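PDB 3D3Q: tRNA dimethylallyltransferase from Staphylococcus epidermidis ATCC 12228, which probably catalyses transfer of a dimethylallyl group from dimethylallyl diphosphate to adenine 37 of tRNAs that read codons beginning with uridine. Local coordinates for residues Phe8-Val13 against Gly96-Ile101; Pro71-Phe76 against Gln236-Ser241; Arg217-Leu222 against Lys268-Ser273. One frame throughout, in Å; residues are numbered along the deposited sequence.

Interaction 1: residues Phe8-Val13 against Gly96-Ile101; sequences FLIVIV and GKVPII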
loop_
_atom_site.group_PDB
_atom_site.type_symbol
_atom_site.label_atom_id
_atom_site.label_comp_id
_atom_site.label_asym_id
_atom_site.label_seq_id
_atom_site.Cartn_x
_atom_site.Cartn_y
_atom_site.Cartn_z
ATOM N N PHE A 8 -14.664 9.527 9.654
ATOM C CA PHE A 8 -14.146 9.621 8.298
ATOM C C PHE A 8 -12.626 9.500 8.303
ATOM O O PHE A 8 -11.948 10.134 9.115
ATOM C CB PHE A 8 -14.543 10.953 7.654
ATOM C CG PHE A 8 -14.171 11.057 6.202
ATOM C CD1 PHE A 8 -14.728 10.191 5.267
ATOM C CD2 PHE A 8 -13.260 12.003 5.767
ATOM C CE1 PHE A 8 -14.386 10.268 3.917
ATOM C CE2 PHE A 8 -12.913 12.086 4.416
ATOM C CZ PHE A 8 -13.483 11.210 3.493
ATOM N N LEU A 9 -12.108 8.683 7.388
ATOM C CA LEU A 9 -10.668 8.464 7.257
ATOM C C LEU A 9 -10.245 8.310 5.794
ATOM O O LEU A 9 -10.904 7.591 5.047
ATOM C CB LEU A 9 -10.269 7.197 8.001
ATOM C CG LEU A 9 -8.787 6.864 7.928
ATOM C CD1 LEU A 9 -8.006 7.776 8.839
ATOM C CD2 LEU A 9 -8.589 5.437 8.341
ATOM N N ILE A 10 -9.163 8.977 5.382
ATOM C CA ILE A 10 -8.661 8.846 4.004
ATOM C C ILE A 10 -7.453 7.932 4.052
ATOM O O ILE A 10 -6.621 8.057 4.947
ATOM C CB ILE A 10 -8.156 10.191 3.371
ATOM C CG1 ILE A 10 -9.286 11.211 3.225
ATOM C CG2 ILE A 10 -7.617 9.927 1.969
ATOM C CD1 ILE A 10 -10.308 10.817 2.192
ATOM N N VAL A 11 -7.351 7.006 3.105
ATOM C CA VAL A 11 -6.193 6.101 3.074
ATOM C C VAL A 11 -5.595 6.108 1.648
ATOM O O VAL A 11 -6.273 5.767 0.669
ATOM C CB VAL A 11 -6.587 4.633 3.485
ATOM C CG1 VAL A 11 -5.348 3.786 3.681
ATOM C CG2 VAL A 11 -7.402 4.641 4.751
ATOM N N ILE A 12 -4.327 6.499 1.540
ATOM C CA ILE A 12 -3.646 6.579 0.252
ATOM C C ILE A 12 -2.438 5.649 0.208
ATOM O O ILE A 12 -1.353 5.996 0.684
ATOM C CB ILE A 12 -3.183 8.026 -0.031
ATOM C CG1 ILE A 12 -4.377 8.973 0.099
ATOM C CG2 ILE A 12 -2.608 8.129 -1.429
ATOM C CD1 ILE A 12 -4.020 10.441 0.012
ATOM N N VAL A 13 -2.633 4.463 -0.365
ATOM C CA VAL A 13 -1.567 3.475 -0.468
ATOM C C VAL A 13 -0.989 3.505 -1.862
ATOM O O VAL A 13 -1.610 4.024 -2.774
ATOM C CB VAL A 13 -2.087 2.048 -0.190
ATOM C CG1 VAL A 13 -2.576 1.930 1.248
ATOM C CG2 VAL A 13 -3.204 1.714 -1.152
ATOM N N GLY A 96 -11.594 18.492 15.047
ATOM C CA GLY A 96 -12.264 18.866 13.810
ATOM C C GLY A 96 -11.426 18.831 12.550
ATOM O O GLY A 96 -11.591 19.675 11.674
ATOM N N LYS A 97 -10.524 17.866 12.454
ATOM C CA LYS A 97 -9.682 17.753 11.268
ATOM C C LYS A 97 -9.939 16.431 10.539
ATOM O O LYS A 97 -10.762 15.614 10.967
ATOM C CB LYS A 97 -8.202 17.872 11.650
ATOM C CG LYS A 97 -7.693 19.307 11.782
ATOM C CD LYS A 97 -6.257 19.349 12.324
ATOM C CE LYS A 97 -5.423 20.503 11.699
ATOM N NZ LYS A 97 -6.013 21.874 11.901
ATOM N N VAL A 98 -9.232 16.228 9.435
ATOM C CA VAL A 98 -9.404 15.024 8.646
ATOM C C VAL A 98 -8.230 14.084 8.749
ATOM O O VAL A 98 -7.166 14.338 8.177
ATOM C CB VAL A 98 -9.597 15.357 7.171
ATOM C CG1 VAL A 98 -9.757 14.076 6.373
ATOM C CG2 VAL A 98 -10.801 16.252 7.009
ATOM N N PRO A 99 -8.407 12.974 9.477
ATOM C CA PRO A 99 -7.343 11.988 9.644
ATOM C C PRO A 99 -7.010 11.309 8.301
ATOM O O PRO A 99 -7.889 10.730 7.643
ATOM C CB PRO A 99 -7.932 11.027 10.661
ATOM C CG PRO A 99 -9.374 11.041 10.302
ATOM C CD PRO A 99 -9.659 12.501 10.083
ATOM N N ILE A 100 -5.734 11.378 7.909
ATOM C CA ILE A 100 -5.258 10.810 6.642
ATOM C C ILE A 100 -4.046 9.925 6.898
ATOM O O ILE A 100 -3.084 10.353 7.531
ATOM C CB ILE A 100 -4.794 11.927 5.674
ATOM C CG1 ILE A 100 -5.870 13.007 5.550
ATOM C CG2 ILE A 100 -4.504 11.348 4.330
ATOM C CD1 ILE A 100 -5.321 14.336 5.101
ATOM N N ILE A 101 -4.090 8.694 6.412
ATOM C CA ILE A 101 -2.952 7.807 6.577
ATOM C C ILE A 101 -2.295 7.620 5.207
ATOM O O ILE A 101 -2.939 7.260 4.225
ATOM C CB ILE A 101 -3.357 6.442 7.185
ATOM C CG1 ILE A 101 -4.481 5.821 6.375
ATOM C CG2 ILE A 101 -3.789 6.636 8.626
ATOM C CD1 ILE A 101 -5.001 4.545 6.972
#
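Ile-101 meets Val-11 through a first torsion of 53°, which sets its CG1 between backbone N and carbonyl carbon and brings CD1 up against Val-11. Both Val-11 methyls receive it, CG2 of Val-11 lying 3.3 Å from CD1 of Ile-101. The Leu-9 side chain crosses that of Ile-101 at about a right angle, its CD2 3.9 Å from CD1 of Ile-101, while CD1 of Leu-9 rests 3.7 Å from CB of Pro-99. Three nearly straight bonds join the backbones: Ile-10 N to Pro-99 O (3.1 Å), Ile-101 N to Ile-10 O (3.0 Å) and Ile-12 N to Ile-101 O (3.1 Å). The two strand segments run parallel, with directions 23° apart. They are central members of the parallel sheet of a P-loop NTPase-like fold, and strand 8-13 leads into Gly-14 to Thr-21, the predicted ATP-binding residues. On the face of the sheet opposite Val-11 and Ile-101, Ile-10 and Ile-100 lie side by side, CB of Ile-10 being 3.9 Å from CG2 of Ile-100. The Phe-8 ring turns its edge to Val-98, with CD2 of Phe-8 4.1 Å from CG1 of Val-98. Helix 20-30 packs on Ile-12 and Ile-100, and helix 78-94 on Leu-9 and Pro-99.

Interaction 2: residues Pro71-Phe76 against Gln236-Ser241; sequences PPDASF and QGFEAS
Pro-72 lays its ring over one face of Phe-238, and the rest of this contact is disposed around that CH-pi contact. The CB-CG-CD edge of the proline lies over the face, its N-CA side tilted further from it: CB of Pro-72 is 3.5 Å from CG of Phe-238, CG of Pro-72 is 3.7 Å from CD2 of Phe-238, and CD of Pro-72 is 3.7 Å from CZ of Phe-238. Because CB of Pro-72 stands 18° off the ring normal, at 3.7 Å from the centroid of Phe-238, the geometry is that of a CH-pi interaction. A first torsion of -74° puts CG of Phe-238 anti to its carbonyl carbon, and from there the ring faces the proline. Its other face is turned to the backbone O of Gln-236, which lies above the rim.

Asp-73 approaches differently. Its OD2 comes in the plane of the Phe-238 ring, at the edge beside CE1, with carboxylate and ring planes 40° apart; Asp-73 is exposed and touches a crystal neighbour, which may influence this approach. Ser-241 adds a looser touch, its OG lying 3.9 Å from CA of Asp-73. Ser-243 OG hydrogen-bonds to Pro-72 O, and Leu-233 of helix 226-235 touches both Pro-72 and Phe-238.

Each partner sits at a local backbone motif. Pro-72 and Asp-73 are the central residues of a type I beta turn, closed by Ala-74 N to Pro-71 O at 2.9 Å, while Phe-238 directly follows Gly-237, the C-prime glycine of the Schellman motif that ends helix 226-235.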
loop_
_atom_site.group_PDB
_atom_site.type_symbol
_atom_site.label_atom_id
_atom_site.label_comp_id
_atom_site.label_asym_id
_atom_site.label_seq_id
_atom_site.Cartn_x
_atom_site.Cartn_y
_atom_site.Cartn_z
ATOM N N PRO A 71 13.845 4.038 18.215
ATOM C CA PRO A 71 15.245 3.868 17.819
ATOM C C PRO A 71 15.294 2.586 16.987
ATOM O O PRO A 71 14.378 1.777 17.046
ATOM C CB PRO A 71 15.962 3.717 19.148
ATOM C CG PRO A 71 14.969 2.937 19.937
ATOM C CD PRO A 71 13.668 3.666 19.626
ATOM N N PRO A 72 16.367 2.377 16.211
ATOM C CA PRO A 72 16.508 1.188 15.361
ATOM C C PRO A 72 16.287 -0.161 16.044
ATOM O O PRO A 72 15.634 -1.054 15.484
ATOM C CB PRO A 72 17.911 1.336 14.794
ATOM C CG PRO A 72 18.041 2.828 14.669
ATOM C CD PRO A 72 17.494 3.300 16.000
ATOM N N ASP A 73 16.819 -0.309 17.257
ATOM C CA ASP A 73 16.708 -1.560 18.031
ATOM C C ASP A 73 15.314 -1.797 18.611
ATOM O O ASP A 73 15.050 -2.843 19.224
ATOM C CB ASP A 73 17.746 -1.559 19.166
ATOM C CG ASP A 73 17.562 -0.390 20.134
ATOM O OD1 ASP A 73 16.504 -0.336 20.814
ATOM O OD2 ASP A 73 18.478 0.465 20.223
ATOM N N ALA A 74 14.431 -0.819 18.429
ATOM C CA ALA A 74 13.068 -0.931 18.932
ATOM C C ALA A 74 12.285 -1.904 18.074
ATOM O O ALA A 74 12.664 -2.201 16.945
ATOM C CB ALA A 74 12.393 0.436 18.935
ATOM N N SER A 75 11.184 -2.392 18.619
ATOM C CA SER A 75 10.366 -3.342 17.896
ATOM C C SER A 75 9.068 -2.714 17.413
ATOM O O SER A 75 8.520 -1.816 18.051
ATOM C CB SER A 75 10.073 -4.549 18.783
ATOM O OG SER A 75 9.123 -5.396 18.164
ATOM N N PHE A 76 8.586 -3.187 16.272
ATOM C CA PHE A 76 7.358 -2.668 15.721
ATOM C C PHE A 76 6.546 -3.812 15.139
ATOM O O PHE A 76 7.077 -4.904 14.907
ATOM C CB PHE A 76 7.663 -1.623 14.655
ATOM C CG PHE A 76 6.561 -0.638 14.462
ATOM C CD1 PHE A 76 6.134 0.154 15.519
ATOM C CD2 PHE A 76 5.916 -0.525 13.239
ATOM C CE1 PHE A 76 5.076 1.054 15.365
ATOM C CE2 PHE A 76 4.856 0.374 13.073
ATOM C CZ PHE A 76 4.436 1.161 14.144
ATOM N N GLN A 236 26.942 1.881 14.717
ATOM C CA GLN A 236 26.319 2.087 16.018
ATOM C C GLN A 236 25.797 0.766 16.589
ATOM O O GLN A 236 25.002 0.748 17.531
ATOM C CB GLN A 236 25.185 3.100 15.902
ATOM C CG GLN A 236 25.688 4.510 15.778
ATOM C CD GLN A 236 24.626 5.456 15.269
ATOM O OE1 GLN A 236 24.122 5.293 14.154
ATOM N NE2 GLN A 236 24.280 6.460 16.078
ATOM N N GLY A 237 26.249 -0.338 15.999
ATOM C CA GLY A 237 25.851 -1.655 16.450
ATOM C C GLY A 237 24.401 -2.017 16.239
ATOM O O GLY A 237 23.970 -3.087 16.673
ATOM N N PHE A 238 23.639 -1.151 15.580
ATOM C CA PHE A 238 22.227 -1.440 15.344
ATOM C C PHE A 238 22.003 -2.626 14.425
ATOM O O PHE A 238 20.887 -2.875 13.998
ATOM C CB PHE A 238 21.517 -0.219 14.779
ATOM C CG PHE A 238 21.275 0.849 15.787
ATOM C CD1 PHE A 238 20.674 0.549 16.997
ATOM C CD2 PHE A 238 21.610 2.166 15.513
ATOM C CE1 PHE A 238 20.399 1.555 17.924
ATOM C CE2 PHE A 238 21.341 3.188 16.433
ATOM C CZ PHE A 238 20.735 2.880 17.640
ATOM N N GLU A 239 23.069 -3.351 14.121
ATOM C CA GLU A 239 22.991 -4.532 13.278
ATOM C C GLU A 239 22.276 -5.618 14.101
ATOM O O GLU A 239 22.127 -5.468 15.313
ATOM C CB GLU A 239 24.411 -4.964 12.939
ATOM C CG GLU A 239 24.522 -6.082 11.940
ATOM C CD GLU A 239 25.962 -6.539 11.740
ATOM O OE1 GLU A 239 26.886 -5.749 12.069
ATOM O OE2 GLU A 239 26.164 -7.675 11.237
ATOM N N ALA A 240 21.838 -6.697 13.460
ATOM C CA ALA A 240 21.155 -7.777 14.166
ATOM C C ALA A 240 19.719 -7.413 14.572
ATOM O O ALA A 240 18.968 -8.245 15.103
ATOM C CB ALA A 240 21.968 -8.192 15.402
ATOM N N SER A 241 19.345 -6.163 14.313
ATOM C CA SER A 241 18.012 -5.653 14.633
ATOM C C SER A 241 17.021 -5.931 13.511
ATOM O O SER A 241 17.407 -6.089 12.354
ATOM C CB SER A 241 18.078 -4.143 14.870
ATOM O OG SER A 241 19.056 -3.828 15.832
#

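Interaction 3: residues Arg217-Leu222 against Lys268-Ser273; sequences RVDIML and KLKQHS
Asp-219 presents its carboxylate to Lys-270: NZ of Lys-270 comes to OD1 of Asp-219 at 2.7 Å, on the syn side and 20° out of the carboxylate plane, forming a hydrogen-bonded salt bridge. The guanidinium of Arg-217 has a lighter contact, CB of Ser-273 lying obliquely to it at 4.4 Å from NH1 of Arg-217. Arg-217 also touches Thr-16, one of the predicted ATP-binding residues, and Ser-273 touches Ile-247 of a region thought to contact tRNA. Lys-270 spans the gap because its chain is extended beyond CG, and it meets Asp-219 at about a right angle.

On the way its methylene part crosses Val-218, with CG of Lys-270 3.6 Å from CG1 of Val-218. That valine methyl also packs on Leu-269, CG1 of Val-218 being 3.7 Å from CD2 of Leu-269, as the two side chains slide past each other in opposite directions. The short segment axes stay 10.4 Å apart at closest approach, with N-to-C directions 132° apart, so side chains rather than backbones fill the interface.

Ser-273 bonds its OG to Leu-269 O at 2.7 Å; this carbonyl also receives Ser-273 N, from the opposite face of its plane. The buried hydroxyl is thereby satisfied within its own helix and offers CG2 of Val-218 a van der Waals neighbour at 4.1 Å.

Apolar packing of Val-218 against Leu-269 and the Lys-270 methylenes, with the Asp-219 to Lys-270 salt bridge at the solvent-facing side, holds the two helices together.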
loop_
_atom_site.group_PDB
_atom_site.type_symbol
_atom_site.label_atom_id
_atom_site.label_comp_id
_atom_site.label_asym_id
_atom_site.label_seq_id
_atom_site.Cartn_x
_atom_site.Cartn_y
_atom_site.Cartn_z
ATOM N N ARG A 217 14.818 4.547 -8.623
ATOM C CA ARG A 217 14.790 5.080 -7.269
ATOM C C ARG A 217 15.923 4.499 -6.443
ATOM O O ARG A 217 16.403 5.121 -5.493
ATOM C CB ARG A 217 13.451 4.780 -6.611
ATOM C CG ARG A 217 13.344 5.222 -5.182
ATOM C CD ARG A 217 11.950 4.921 -4.682
ATOM N NE ARG A 217 11.549 3.513 -4.859
ATOM C CZ ARG A 217 11.926 2.510 -4.067
ATOM N NH1 ARG A 217 11.503 1.271 -4.311
ATOM N NH2 ARG A 217 12.729 2.746 -3.036
ATOM N N VAL A 218 16.354 3.299 -6.807
ATOM C CA VAL A 218 17.441 2.658 -6.092
ATOM C C VAL A 218 18.717 3.389 -6.484
ATOM O O VAL A 218 19.599 3.591 -5.658
ATOM C CB VAL A 218 17.529 1.137 -6.436
ATOM C CG1 VAL A 218 18.718 0.505 -5.736
ATOM C CG2 VAL A 218 16.261 0.429 -5.997
ATOM N N ASP A 219 18.805 3.812 -7.744
ATOM C CA ASP A 219 19.990 4.535 -8.207
ATOM C C ASP A 219 20.115 5.844 -7.453
ATOM O O ASP A 219 21.202 6.212 -7.020
ATOM C CB ASP A 219 19.924 4.828 -9.711
ATOM C CG ASP A 219 20.062 3.576 -10.560
ATOM O OD1 ASP A 219 20.637 2.576 -10.063
ATOM O OD2 ASP A 219 19.610 3.593 -11.738
ATOM N N ILE A 220 19.000 6.549 -7.299
ATOM C CA ILE A 220 19.015 7.823 -6.598
ATOM C C ILE A 220 19.426 7.663 -5.139
ATOM O O ILE A 220 20.226 8.443 -4.628
ATOM C CB ILE A 220 17.646 8.497 -6.651
ATOM C CG1 ILE A 220 17.165 8.590 -8.098
ATOM C CG2 ILE A 220 17.736 9.881 -6.040
ATOM C CD1 ILE A 220 15.752 9.115 -8.239
HETATM N N MSE A 221 18.874 6.655 -4.468
HETATM C CA MSE A 221 19.205 6.421 -3.066
HETATM C C MSE A 221 20.709 6.237 -2.891
HETATM O O MSE A 221 21.311 6.827 -1.992
HETATM C CB MSE A 221 18.497 5.182 -2.520
HETATM C CG MSE A 221 16.983 5.187 -2.623
HETATM SE SE MSE A 221 16.187 3.846 -1.437
HETATM C CE MSE A 221 17.037 2.226 -2.099
ATOM N N LEU A 222 21.310 5.404 -3.741
ATOM C CA LEU A 222 22.745 5.161 -3.671
ATOM C C LEU A 222 23.443 6.486 -3.875
ATOM O O LEU A 222 24.425 6.794 -3.205
ATOM C CB LEU A 222 23.185 4.172 -4.759
ATOM C CG LEU A 222 23.053 2.665 -4.496
ATOM C CD1 LEU A 222 23.975 2.242 -3.363
ATOM C CD2 LEU A 222 21.631 2.332 -4.155
ATOM N N LYS A 268 20.770 -7.175 -6.340
ATOM C CA LYS A 268 19.798 -7.836 -5.479
ATOM C C LYS A 268 18.878 -6.834 -4.787
ATOM O O LYS A 268 17.722 -7.142 -4.492
ATOM C CB LYS A 268 20.515 -8.704 -4.442
ATOM C CG LYS A 268 21.272 -9.871 -5.063
ATOM C CD LYS A 268 21.744 -10.884 -4.022
ATOM C CE LYS A 268 22.717 -10.254 -3.012
ATOM N NZ LYS A 268 23.266 -11.232 -2.011
ATOM N N LEU A 269 19.394 -5.635 -4.530
ATOM C CA LEU A 269 18.604 -4.588 -3.893
ATOM C C LEU A 269 17.463 -4.118 -4.810
ATOM O O LEU A 269 16.337 -3.917 -4.355
ATOM C CB LEU A 269 19.509 -3.405 -3.515
ATOM C CG LEU A 269 18.863 -2.099 -3.042
ATOM C CD1 LEU A 269 17.935 -2.366 -1.883
ATOM C CD2 LEU A 269 19.947 -1.116 -2.636
ATOM N N LYS A 270 17.748 -3.947 -6.099
ATOM C CA LYS A 270 16.720 -3.513 -7.045
ATOM C C LYS A 270 15.733 -4.647 -7.295
ATOM O O LYS A 270 14.574 -4.409 -7.628
ATOM C CB LYS A 270 17.347 -3.095 -8.375
ATOM C CG LYS A 270 18.357 -1.952 -8.274
ATOM C CD LYS A 270 18.904 -1.577 -9.649
ATOM C CE LYS A 270 19.951 -0.495 -9.556
ATOM N NZ LYS A 270 20.280 0.028 -10.895
ATOM N N GLN A 271 16.199 -5.883 -7.144
ATOM C CA GLN A 271 15.329 -7.021 -7.348
ATOM C C GLN A 271 14.344 -7.115 -6.182
ATOM O O GLN A 271 13.137 -7.009 -6.385
ATOM C CB GLN A 271 16.144 -8.311 -7.464
ATOM C CG GLN A 271 15.365 -9.445 -8.104
ATOM C CD GLN A 271 15.932 -10.816 -7.794
ATOM O OE1 GLN A 271 15.484 -11.816 -8.356
ATOM N NE2 GLN A 271 16.913 -10.873 -6.892
ATOM N N HIS A 272 14.849 -7.304 -4.963
ATOM C CA HIS A 272 13.983 -7.385 -3.775
ATOM C C HIS A 272 12.984 -6.230 -3.783
ATOM O O HIS A 272 11.872 -6.366 -3.292
ATOM C CB HIS A 272 14.798 -7.276 -2.477
ATOM C CG HIS A 272 15.656 -8.464 -2.182
ATOM N ND1 HIS A 272 16.660 -8.891 -3.023
ATOM C CD2 HIS A 272 15.679 -9.294 -1.115
ATOM C CE1 HIS A 272 17.267 -9.934 -2.487
ATOM N NE2 HIS A 272 16.691 -10.198 -1.329
ATOM N N SER A 273 13.402 -5.084 -4.320
ATOM C CA SER A 273 12.538 -3.928 -4.361
ATOM C C SER A 273 11.443 -4.148 -5.377
ATOM O O SER A 273 10.296 -3.766 -5.149
ATOM C CB SER A 273 13.335 -2.672 -4.695
ATOM O OG SER A 273 14.231 -2.324 -3.654
#

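In the fold
Interaction 1 lies in the parallel sheet, about 15 Å from the chain centre, whereas interactions 2 and 3 lie outside it. Its centre is about 30 Å from each of theirs; the centres of interactions 2 and 3 are about 22 Å apart, and no two contacts touch. Along the chain, interaction 2 crosses both others: 71-76 falls between the two strands of interaction 1, and 236-241 between helices 207-224 and 262-286 of interaction 3. Interaction 1 closes before interaction 3 opens, on the opposite side of the centre. Helix 226-235, touched by both 2 and 3, links them, while the probable nucleotide site that follows strand 8-13 relates the sheet to helix 207-224.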